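Local coordinates for ATP-dependent Clp protease adapter protein ClpS 2 (Agrobacterium tumefaciens, PDB 4YJM) that probably acts as an adaptor that recognises N-degron substrates and modulates the specificity of ATP-dependent protein degradation by the ClpAP protease, at residues K22-M27 against F97-E102; R36-V41 against A91-M96; L28-Y33 against T60-G65. One frame throughout, in Å; residues are numbered along the deposited sequence.

Contact 1 (K22-M27 against F97-E102); sequences KLYKVM and FTTEPE
The extended chain of Lys22 runs beside Pro101; the very close approach of its CE to Pro101 CB is doubtful, the lysine being poorly ordered. At Leu23 the carbonyl O accepts a nearly straight bond from Glu102 N. A water accepts from Leu23 N and lies near Glu102 OE2, but the latter link is doubtful, being unusually short to a poorly ordered side chain. Tyr24 and Pro101 are a non-hydrogen-bonded pair, so a proline costs the ladder no bond here, and the flat tyrosine ring receives its CA-H: Pro101 CA sits over one face, 3.9 Å from the centroid, in a CH-pi contact. Lys25 and Glu100 form a hydrogen-bonded pair, each N donating to the other's O. Their opposite charges on the same face suit each other: the lysine chain bends at chi3 (-71°) and brings Lys25 NZ to Glu100 OE2 at 2.6 Å, a salt bridge in which NZ comes from above the carboxylate plane. Val26, branched at CB as suits a strand, turns the other way with Tyr24, Thr99 and Pro101, toward helix 74-91; its CG1 lies 4.2 Å from Phe97 CD1. Met27 returns to the face of Lys25 in a second hydrogen-bonded pair, Met27 N reaching Thr98 O at 2.9 Å and Thr98 N bonding back to Met27 O. Its CB touches Thr98 OG1, and the flexible thioether chain folds back near strand 66-73. The result is an antiparallel ladder: strand 23-29 is the centre of the three-stranded ClpS sheet, with edge strand 97-101 beside it and helix 74-91 across one face.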
loop_
_atom_site.group_PDB
_atom_site.type_symbol
_atom_site.label_atom_id
_atom_site.label_comp_id
_atom_site.label_asym_id
_atom_site.label_seq_id
_atom_site.Cartn_x
_atom_site.Cartn_y
_atom_site.Cartn_z
ATOM N N LYS A 22 0.905 16.745 -10.110
ATOM C CA LYS A 22 -0.090 16.339 -9.112
ATOM C C LYS A 22 0.265 14.937 -8.650
ATOM O O LYS A 22 0.233 13.968 -9.423
ATOM C CB LYS A 22 -1.509 16.391 -9.693
ATOM C CG LYS A 22 -2.633 16.020 -8.727
ATOM C CD LYS A 22 -3.972 15.983 -9.472
ATOM C CE LYS A 22 -5.131 15.828 -8.528
ATOM N NZ LYS A 22 -6.433 15.726 -9.237
ATOM N N LEU A 23 0.708 14.844 -7.409
ATOM C CA LEU A 23 1.163 13.590 -6.829
ATOM C C LEU A 23 0.005 12.798 -6.257
ATOM O O LEU A 23 -1.056 13.367 -5.939
ATOM C CB LEU A 23 2.209 13.858 -5.743
ATOM C CG LEU A 23 3.471 14.593 -6.205
ATOM C CD1 LEU A 23 4.433 14.630 -5.032
ATOM C CD2 LEU A 23 4.117 13.910 -7.377
ATOM N N TYR A 24 0.198 11.482 -6.170
ATOM C CA TYR A 24 -0.832 10.535 -5.750
ATOM C C TYR A 24 -0.361 9.730 -4.546
ATOM O O TYR A 24 0.764 9.224 -4.504
ATOM C CB TYR A 24 -1.216 9.590 -6.902
ATOM C CG TYR A 24 -2.216 10.202 -7.839
ATOM C CD1 TYR A 24 -1.891 11.310 -8.605
ATOM C CD2 TYR A 24 -3.509 9.699 -7.938
ATOM C CE1 TYR A 24 -2.826 11.921 -9.438
ATOM C CE2 TYR A 24 -4.451 10.290 -8.791
ATOM C CZ TYR A 24 -4.085 11.402 -9.552
ATOM O OH TYR A 24 -4.991 12.018 -10.408
ATOM N N LYS A 25 -1.225 9.649 -3.552
ATOM C CA LYS A 25 -0.980 8.788 -2.397
ATOM C C LYS A 25 -1.209 7.343 -2.800
ATOM O O LYS A 25 -2.172 7.043 -3.503
ATOM C CB LYS A 25 -1.924 9.149 -1.254
ATOM C CG LYS A 25 -1.826 10.578 -0.789
ATOM C CD LYS A 25 -2.766 10.888 0.372
ATOM C CE LYS A 25 -4.179 10.914 -0.079
ATOM N NZ LYS A 25 -5.101 11.514 0.931
ATOM N N VAL A 26 -0.331 6.456 -2.375
ATOM C CA VAL A 26 -0.650 5.031 -2.383
ATOM C C VAL A 26 -1.141 4.655 -0.983
ATOM O O VAL A 26 -0.430 4.886 -0.006
ATOM C CB VAL A 26 0.586 4.176 -2.776
ATOM C CG1 VAL A 26 0.240 2.694 -2.741
ATOM C CG2 VAL A 26 1.092 4.596 -4.142
ATOM N N MET A 27 -2.335 4.084 -0.911
ATOM C CA MET A 27 -3.015 3.734 0.340
ATOM C C MET A 27 -3.043 2.233 0.488
ATOM O O MET A 27 -3.416 1.547 -0.431
ATOM C CB MET A 27 -4.486 4.233 0.373
ATOM C CG MET A 27 -4.704 5.707 0.010
ATOM S SD MET A 27 -3.856 6.745 1.170
ATOM C CE MET A 27 -4.930 6.597 2.625
ATOM N N PHE A 97 -4.270 -2.301 -2.314
ATOM C CA PHE A 97 -3.650 -0.983 -2.336
ATOM C C PHE A 97 -4.364 -0.125 -3.378
ATOM O O PHE A 97 -4.694 -0.626 -4.448
ATOM C CB PHE A 97 -2.186 -1.052 -2.665
ATOM C CG PHE A 97 -1.356 -1.737 -1.622
ATOM C CD1 PHE A 97 -0.507 -1.003 -0.829
ATOM C CD2 PHE A 97 -1.399 -3.128 -1.466
ATOM C CE1 PHE A 97 0.283 -1.636 0.126
ATOM C CE2 PHE A 97 -0.607 -3.759 -0.530
ATOM C CZ PHE A 97 0.221 -3.026 0.260
ATOM N N THR A 98 -4.614 1.147 -3.052
ATOM C CA THR A 98 -5.330 2.048 -3.967
ATOM C C THR A 98 -4.506 3.319 -4.168
ATOM O O THR A 98 -3.535 3.541 -3.458
ATOM C CB THR A 98 -6.729 2.429 -3.420
ATOM O OG1 THR A 98 -6.557 3.198 -2.222
ATOM C CG2 THR A 98 -7.525 1.218 -3.049
ATOM N N THR A 99 -4.885 4.168 -5.119
ATOM C CA THR A 99 -4.289 5.498 -5.202
ATOM C C THR A 99 -5.351 6.568 -5.031
ATOM O O THR A 99 -6.523 6.366 -5.320
ATOM C CB THR A 99 -3.582 5.748 -6.543
ATOM O OG1 THR A 99 -4.551 5.833 -7.594
ATOM C CG2 THR A 99 -2.583 4.636 -6.869
ATOM N N GLU A 100 -4.925 7.727 -4.560
ATOM C CA GLU A 100 -5.796 8.870 -4.533
ATOM C C GLU A 100 -4.966 10.118 -4.657
ATOM O O GLU A 100 -3.836 10.197 -4.192
ATOM C CB GLU A 100 -6.680 8.907 -3.272
ATOM C CG GLU A 100 -6.013 9.185 -2.006
ATOM C CD GLU A 100 -6.995 9.134 -0.817
ATOM O OE1 GLU A 100 -7.681 8.100 -0.633
ATOM O OE2 GLU A 100 -7.070 10.147 -0.087
ATOM N N PRO A 101 -5.551 11.124 -5.287
ATOM C CA PRO A 101 -4.780 12.330 -5.512
ATOM C C PRO A 101 -4.524 13.030 -4.177
ATOM O O PRO A 101 -5.381 12.968 -3.293
ATOM C CB PRO A 101 -5.699 13.155 -6.446
ATOM C CG PRO A 101 -7.055 12.585 -6.288
ATOM C CD PRO A 101 -6.861 11.149 -5.953
ATOM N N GLU A 102 -3.368 13.668 -4.013
ATOM C CA GLU A 102 -3.117 14.427 -2.775
ATOM C C GLU A 102 -3.743 15.815 -2.860
ATOM O O GLU A 102 -4.566 16.084 -3.739
ATOM C CB GLU A 102 -1.609 14.528 -2.447
ATOM C CG GLU A 102 -0.774 15.522 -3.238
ATOM C CD GLU A 102 0.560 15.895 -2.540
ATOM O OE1 GLU A 102 0.745 15.608 -1.328
ATOM O OE2 GLU A 102 1.427 16.488 -3.216
HETATM O O HOH W 1 0.530 17.095 -5.481
#

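Contact 2 (R36-V41 against A91-M96); sequences REFVTV and AGFPLM
Over one face of the Phe38 ring comes the edge of Phe93, its CD2 3.8 Å from Phe38 CD2, while Leu95 CD2 meets Phe38 at the ring edge, 4.0 Å from CE2. This is an edge-to-face aromatic pair, with planes inclined at 61° and centroids 5.2 Å apart, and it joins the first turn of helix 36-47 to the loop between helix 74-91 and strand 97-101. One face of Phe93 is in turn occupied by Ala91 O, centred over the ring. That carbonyl belongs to the end of helix 74-91, where Gly92, with its positive phi, closes a Schellman motif; a residue without a side chain suits these backbone angles. Phe38 reaches across because its CG is anti to the backbone N (chi1 -175°), extending the ring from the helix toward Phe93 and the small methyl of Ala91. Deeper in, Val39 and Leu95 are both buried and purely apolar. By analogy with other ClpS proteins, they probably belong to the lining of the hydrophobic pocket for the N-degron side chain, with Met58 of helix 51-64 packed on Val39. The branches that meet between them are Val39 CG2 and Leu95 CD1, 4.0 Å apart.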
loop_
_atom_site.group_PDB
_atom_site.type_symbol
_atom_site.label_atom_id
_atom_site.label_comp_id
_atom_site.label_asym_id
_atom_site.label_seq_id
_atom_site.Cartn_x
_atom_site.Cartn_y
_atom_site.Cartn_z
ATOM N N ARG A 36 -0.733 -10.691 8.610
ATOM C CA ARG A 36 0.115 -9.566 8.964
ATOM C C ARG A 36 1.523 -9.737 8.374
ATOM O O ARG A 36 2.101 -8.804 7.830
ATOM C CB ARG A 36 0.156 -9.450 10.494
ATOM C CG ARG A 36 1.001 -8.320 11.069
ATOM C CD ARG A 36 0.742 -8.126 12.571
ATOM N NE ARG A 36 -0.682 -7.949 12.861
ATOM C CZ ARG A 36 -1.484 -8.881 13.373
ATOM N NH1 ARG A 36 -1.024 -10.087 13.684
ATOM N NH2 ARG A 36 -2.761 -8.598 13.583
ATOM N N GLU A 37 2.066 -10.938 8.472
ATOM C CA GLU A 37 3.431 -11.182 8.040
ATOM C C GLU A 37 3.549 -11.162 6.514
ATOM O O GLU A 37 4.617 -10.855 5.989
ATOM C CB GLU A 37 3.939 -12.507 8.605
ATOM C CG GLU A 37 4.213 -12.456 10.095
ATOM C CD GLU A 37 5.121 -11.304 10.478
ATOM O OE1 GLU A 37 6.003 -10.943 9.669
ATOM O OE2 GLU A 37 4.940 -10.749 11.581
ATOM N N PHE A 38 2.461 -11.483 5.815
ATOM C CA PHE A 38 2.432 -11.366 4.355
ATOM C C PHE A 38 2.473 -9.906 3.959
ATOM O O PHE A 38 3.215 -9.534 3.054
ATOM C CB PHE A 38 1.190 -12.028 3.740
ATOM C CG PHE A 38 1.184 -12.022 2.218
ATOM C CD1 PHE A 38 2.014 -12.884 1.489
ATOM C CD2 PHE A 38 0.358 -11.167 1.520
ATOM C CE1 PHE A 38 2.007 -12.868 0.081
ATOM C CE2 PHE A 38 0.359 -11.137 0.129
ATOM C CZ PHE A 38 1.172 -11.984 -0.586
ATOM N N VAL A 39 1.684 -9.066 4.628
ATOM C CA VAL A 39 1.680 -7.628 4.278
ATOM C C VAL A 39 3.050 -7.030 4.506
ATOM O O VAL A 39 3.502 -6.203 3.711
ATOM C CB VAL A 39 0.607 -6.822 5.078
ATOM C CG1 VAL A 39 0.568 -5.343 4.680
ATOM C CG2 VAL A 39 -0.748 -7.418 4.849
ATOM N N THR A 40 3.713 -7.407 5.589
ATOM C CA THR A 40 5.064 -6.935 5.845
ATOM C C THR A 40 6.011 -7.226 4.672
ATOM O O THR A 40 6.772 -6.344 4.245
ATOM C CB THR A 40 5.612 -7.551 7.134
ATOM O OG1 THR A 40 4.979 -6.920 8.249
ATOM C CG2 THR A 40 7.119 -7.363 7.257
ATOM N N VAL A 41 5.957 -8.430 4.111
ATOM C CA VAL A 41 6.910 -8.760 3.059
ATOM C C VAL A 41 6.476 -8.105 1.742
ATOM O O VAL A 41 7.331 -7.730 0.953
ATOM C CB VAL A 41 7.083 -10.286 2.905
ATOM C CG1 VAL A 41 7.604 -10.862 4.201
ATOM C CG2 VAL A 41 5.764 -10.971 2.578
ATOM N N ALA A 91 -2.379 -14.752 -4.321
ATOM C CA ALA A 91 -2.242 -15.631 -3.160
ATOM C C ALA A 91 -3.599 -15.992 -2.561
ATOM O O ALA A 91 -3.672 -16.783 -1.630
ATOM C CB ALA A 91 -1.377 -14.964 -2.100
ATOM N N GLY A 92 -4.670 -15.393 -3.073
ATOM C CA GLY A 92 -6.005 -15.694 -2.583
ATOM C C GLY A 92 -6.408 -14.833 -1.403
ATOM O O GLY A 92 -7.318 -15.188 -0.671
ATOM N N PHE A 93 -5.718 -13.710 -1.210
ATOM C CA PHE A 93 -6.033 -12.762 -0.146
ATOM C C PHE A 93 -6.733 -11.529 -0.712
ATOM O O PHE A 93 -6.532 -11.193 -1.887
ATOM C CB PHE A 93 -4.778 -12.306 0.576
ATOM C CG PHE A 93 -4.009 -13.411 1.222
ATOM C CD1 PHE A 93 -4.639 -14.376 1.989
ATOM C CD2 PHE A 93 -2.641 -13.477 1.058
ATOM C CE1 PHE A 93 -3.898 -15.405 2.585
ATOM C CE2 PHE A 93 -1.899 -14.481 1.653
ATOM C CZ PHE A 93 -2.529 -15.450 2.415
ATOM N N PRO A 94 -7.532 -10.835 0.126
ATOM C CA PRO A 94 -8.234 -9.618 -0.301
ATOM C C PRO A 94 -7.377 -8.355 -0.221
ATOM O O PRO A 94 -7.902 -7.279 -0.477
ATOM C CB PRO A 94 -9.416 -9.548 0.678
ATOM C CG PRO A 94 -8.890 -10.135 1.925
ATOM C CD PRO A 94 -7.951 -11.251 1.482
ATOM N N LEU A 95 -6.094 -8.491 0.126
ATOM C CA LEU A 95 -5.170 -7.354 0.212
ATOM C C LEU A 95 -5.327 -6.362 -0.937
ATOM O O LEU A 95 -5.251 -6.722 -2.113
ATOM C CB LEU A 95 -3.713 -7.860 0.236
ATOM C CG LEU A 95 -2.631 -6.789 0.347
ATOM C CD1 LEU A 95 -2.737 -6.062 1.690
ATOM C CD2 LEU A 95 -1.306 -7.465 0.208
ATOM N N MET A 96 -5.524 -5.104 -0.585
ATOM C CA MET A 96 -5.770 -4.040 -1.555
ATOM C C MET A 96 -4.997 -2.759 -1.288
ATOM O O MET A 96 -5.036 -2.212 -0.169
ATOM C CB MET A 96 -7.281 -3.713 -1.564
ATOM C CG MET A 96 -7.679 -2.601 -2.547
ATOM S SD MET A 96 -7.427 -3.064 -4.269
ATOM C CE MET A 96 -8.413 -4.534 -4.330
#

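Contact 3 (L28-Y33 against T60-G65); sequences LLNDDY and TAHRFG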
loop_
_atom_site.group_PDB
_atom_site.type_symbol
_atom_site.label_atom_id
_atom_site.label_comp_id
_atom_site.label_asym_id
_atom_site.label_seq_id
_atom_site.Cartn_x
_atom_site.Cartn_y
_atom_site.Cartn_z
ATOM N N LEU A 28 -2.680 1.741 1.657
ATOM C CA LEU A 28 -3.021 0.385 2.091
ATOM C C LEU A 28 -4.386 0.360 2.780
ATOM O O LEU A 28 -4.635 1.147 3.718
ATOM C CB LEU A 28 -1.942 -0.127 3.055
ATOM C CG LEU A 28 -2.325 -1.409 3.806
ATOM C CD1 LEU A 28 -2.316 -2.606 2.846
ATOM C CD2 LEU A 28 -1.410 -1.631 4.992
ATOM N N LEU A 29 -5.258 -0.575 2.382
ATOM C CA LEU A 29 -6.573 -0.739 3.014
ATOM C C LEU A 29 -6.571 -1.846 4.056
ATOM O O LEU A 29 -5.899 -2.854 3.893
ATOM C CB LEU A 29 -7.673 -1.058 1.986
ATOM C CG LEU A 29 -7.826 -0.124 0.785
ATOM C CD1 LEU A 29 -9.109 -0.514 0.026
ATOM C CD2 LEU A 29 -7.898 1.335 1.215
ATOM N N ASN A 30 -7.329 -1.653 5.118
ATOM C CA ASN A 30 -7.482 -2.682 6.134
ATOM C C ASN A 30 -8.261 -3.856 5.590
ATOM O O ASN A 30 -9.130 -3.676 4.741
ATOM C CB ASN A 30 -8.189 -2.119 7.367
ATOM C CG ASN A 30 -8.380 -3.163 8.469
ATOM O OD1 ASN A 30 -7.411 -3.683 9.023
ATOM N ND2 ASN A 30 -9.637 -3.453 8.802
ATOM N N ASP A 31 -7.925 -5.058 6.057
ATOM C CA ASP A 31 -8.832 -6.201 5.930
ATOM C C ASP A 31 -8.616 -7.202 7.051
ATOM O O ASP A 31 -7.608 -7.133 7.785
ATOM C CB ASP A 31 -8.678 -6.892 4.570
ATOM C CG ASP A 31 -7.361 -7.682 4.430
ATOM O OD1 ASP A 31 -7.168 -8.676 5.144
ATOM O OD2 ASP A 31 -6.532 -7.305 3.584
ATOM N N ASP A 32 -9.544 -8.147 7.125
ATOM C CA ASP A 32 -9.584 -9.170 8.170
ATOM C C ASP A 32 -8.869 -10.468 7.834
ATOM O O ASP A 32 -8.880 -11.382 8.653
ATOM C CB ASP A 32 -11.034 -9.564 8.488
ATOM C CG ASP A 32 -11.876 -8.417 8.976
ATOM O OD1 ASP A 32 -11.320 -7.464 9.554
ATOM O OD2 ASP A 32 -13.113 -8.495 8.798
ATOM N N TYR A 33 -8.290 -10.586 6.640
ATOM C CA TYR A 33 -7.986 -11.925 6.107
ATOM C C TYR A 33 -6.551 -12.089 5.641
ATOM O O TYR A 33 -6.032 -13.199 5.610
ATOM C CB TYR A 33 -8.932 -12.259 4.950
ATOM C CG TYR A 33 -10.337 -12.516 5.418
ATOM C CD1 TYR A 33 -10.672 -13.715 6.036
ATOM C CD2 TYR A 33 -11.325 -11.557 5.264
ATOM C CE1 TYR A 33 -11.952 -13.951 6.482
ATOM C CE2 TYR A 33 -12.612 -11.788 5.705
ATOM C CZ TYR A 33 -12.918 -12.985 6.314
ATOM O OH TYR A 33 -14.196 -13.217 6.758
ATOM N N THR A 60 -2.242 1.734 11.565
ATOM C CA THR A 60 -2.985 2.905 11.117
ATOM C C THR A 60 -4.188 2.467 10.283
ATOM O O THR A 60 -5.294 3.001 10.447
ATOM C CB THR A 60 -2.100 3.875 10.291
ATOM O OG1 THR A 60 -1.057 4.394 11.125
ATOM C CG2 THR A 60 -2.907 5.043 9.752
ATOM N N ALA A 61 -3.959 1.508 9.391
ATOM C CA ALA A 61 -5.004 1.044 8.500
ATOM C C ALA A 61 -6.111 0.380 9.336
ATOM O O ALA A 61 -7.300 0.604 9.097
ATOM C CB ALA A 61 -4.429 0.076 7.456
ATOM N N HIS A 62 -5.713 -0.397 10.338
ATOM C CA HIS A 62 -6.675 -1.025 11.253
ATOM C C HIS A 62 -7.494 0.021 12.028
ATOM O O HIS A 62 -8.694 -0.155 12.276
ATOM C CB HIS A 62 -5.956 -1.933 12.234
ATOM C CG HIS A 62 -6.888 -2.636 13.166
ATOM N ND1 HIS A 62 -7.629 -3.730 12.786
ATOM C CD2 HIS A 62 -7.233 -2.367 14.445
ATOM C CE1 HIS A 62 -8.376 -4.126 13.803
ATOM N NE2 HIS A 62 -8.154 -3.315 14.821
ATOM N N ARG A 63 -6.851 1.119 12.403
ATOM C CA ARG A 63 -7.511 2.143 13.200
ATOM C C ARG A 63 -8.438 3.014 12.349
ATOM O O ARG A 63 -9.516 3.402 12.806
ATOM C CB ARG A 63 -6.469 3.017 13.907
ATOM C CG ARG A 63 -7.040 4.274 14.545
ATOM C CD ARG A 63 -5.982 5.037 15.310
ATOM N NE ARG A 63 -5.582 4.349 16.535
ATOM C CZ ARG A 63 -6.126 4.555 17.732
ATOM N NH1 ARG A 63 -7.105 5.435 17.892
ATOM N NH2 ARG A 63 -5.685 3.874 18.779
ATOM N N PHE A 64 -8.031 3.313 11.116
ATOM C CA PHE A 64 -8.748 4.299 10.309
ATOM C C PHE A 64 -9.417 3.735 9.052
ATOM O O PHE A 64 -10.207 4.436 8.414
ATOM C CB PHE A 64 -7.791 5.427 9.909
ATOM C CG PHE A 64 -7.356 6.291 11.058
ATOM C CD1 PHE A 64 -8.247 7.159 11.661
ATOM C CD2 PHE A 64 -6.056 6.241 11.532
ATOM C CE1 PHE A 64 -7.855 7.955 12.718
ATOM C CE2 PHE A 64 -5.659 7.040 12.589
ATOM C CZ PHE A 64 -6.560 7.896 13.180
ATOM N N GLY A 65 -9.100 2.487 8.714
ATOM C CA GLY A 65 -9.539 1.828 7.478
ATOM C C GLY A 65 -8.516 1.810 6.337
ATOM O O GLY A 65 -8.500 0.900 5.497
HETATM O O HOH W 2 -6.528 -5.664 10.970
#
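The Asn30 and His62 pair belongs to what is probably the N-degron site of ClpS: in relatives, the equivalent asparagine and histidine help to hold the α-amino group of the bound peptide. In this apo structure a water stands between them, donating to Asn30 OD1 at 2.9 Å and bonded to His62 ND1 at 2.9 Å. Asn30 OD1 and His62 ND1 are themselves 3.8 Å apart, so the water makes the link. The two side chains lie alongside each other and point the same way, OD1 arriving at the edge of the imidazole near its plane, with amide and ring planes 78° apart. A chi1 of 180° puts CG anti to the backbone N, which brings OD1 across to His62 CA. An asparagine suits the place because its short chain presents a carbonyl oxygen beside the histidine.

The N-H of Asn30 points almost straight at Gly65 O, 2.8 Å from Asn30 N with an angle of 173° at the hydrogen, though it comes in well above the carbonyl plane. In the ClpS fold the central strand 23-29 ends here and its loop crosses the last turn of helix 51-64; Gly65, leaving the helix with positive phi, turns its carbonyl toward that loop. Asn30 CB rests 3.3 Å from Ala61 O, an atom already used by Gly65 N to close the final helical turn. The buried methyl of Ala61 faces the backbone where strand becomes loop, and its CB touches Leu28 CD2 at 4.3 Å; a small side chain lets the two backbones come close. Beyond Asn30, Asp31 OD1 accepts from Tyr33 N at 2.7 Å through its anti lone pair, an Asx turn that shapes the loop, and it also accepts from Thr34 N.

Strand 23-29 runs through contacts 1 and 3, whose centres lie about 16 Å apart, and Phe97 CZ of the first packs on Leu28 CD1 of the other at 3.6 Å. Contacts 2 and 3 are closer, with centres about 12 Å apart. A probable hydrogen bond joins Leu29 N to Met96 O (3.0 Å), carrying the pairing of contact 1 onward, and Leu95 CD1 meets Leu28 CD1 at 3.7 Å. By analogy with other ClpS proteins, contact 2 probably supplies apolar wall and contact 3 the polar rim, together with apolar groups such as Leu28, of one pocket. Contact 1, about 20 Å from contact 2 between centres, lies on the other side of the chain's centre.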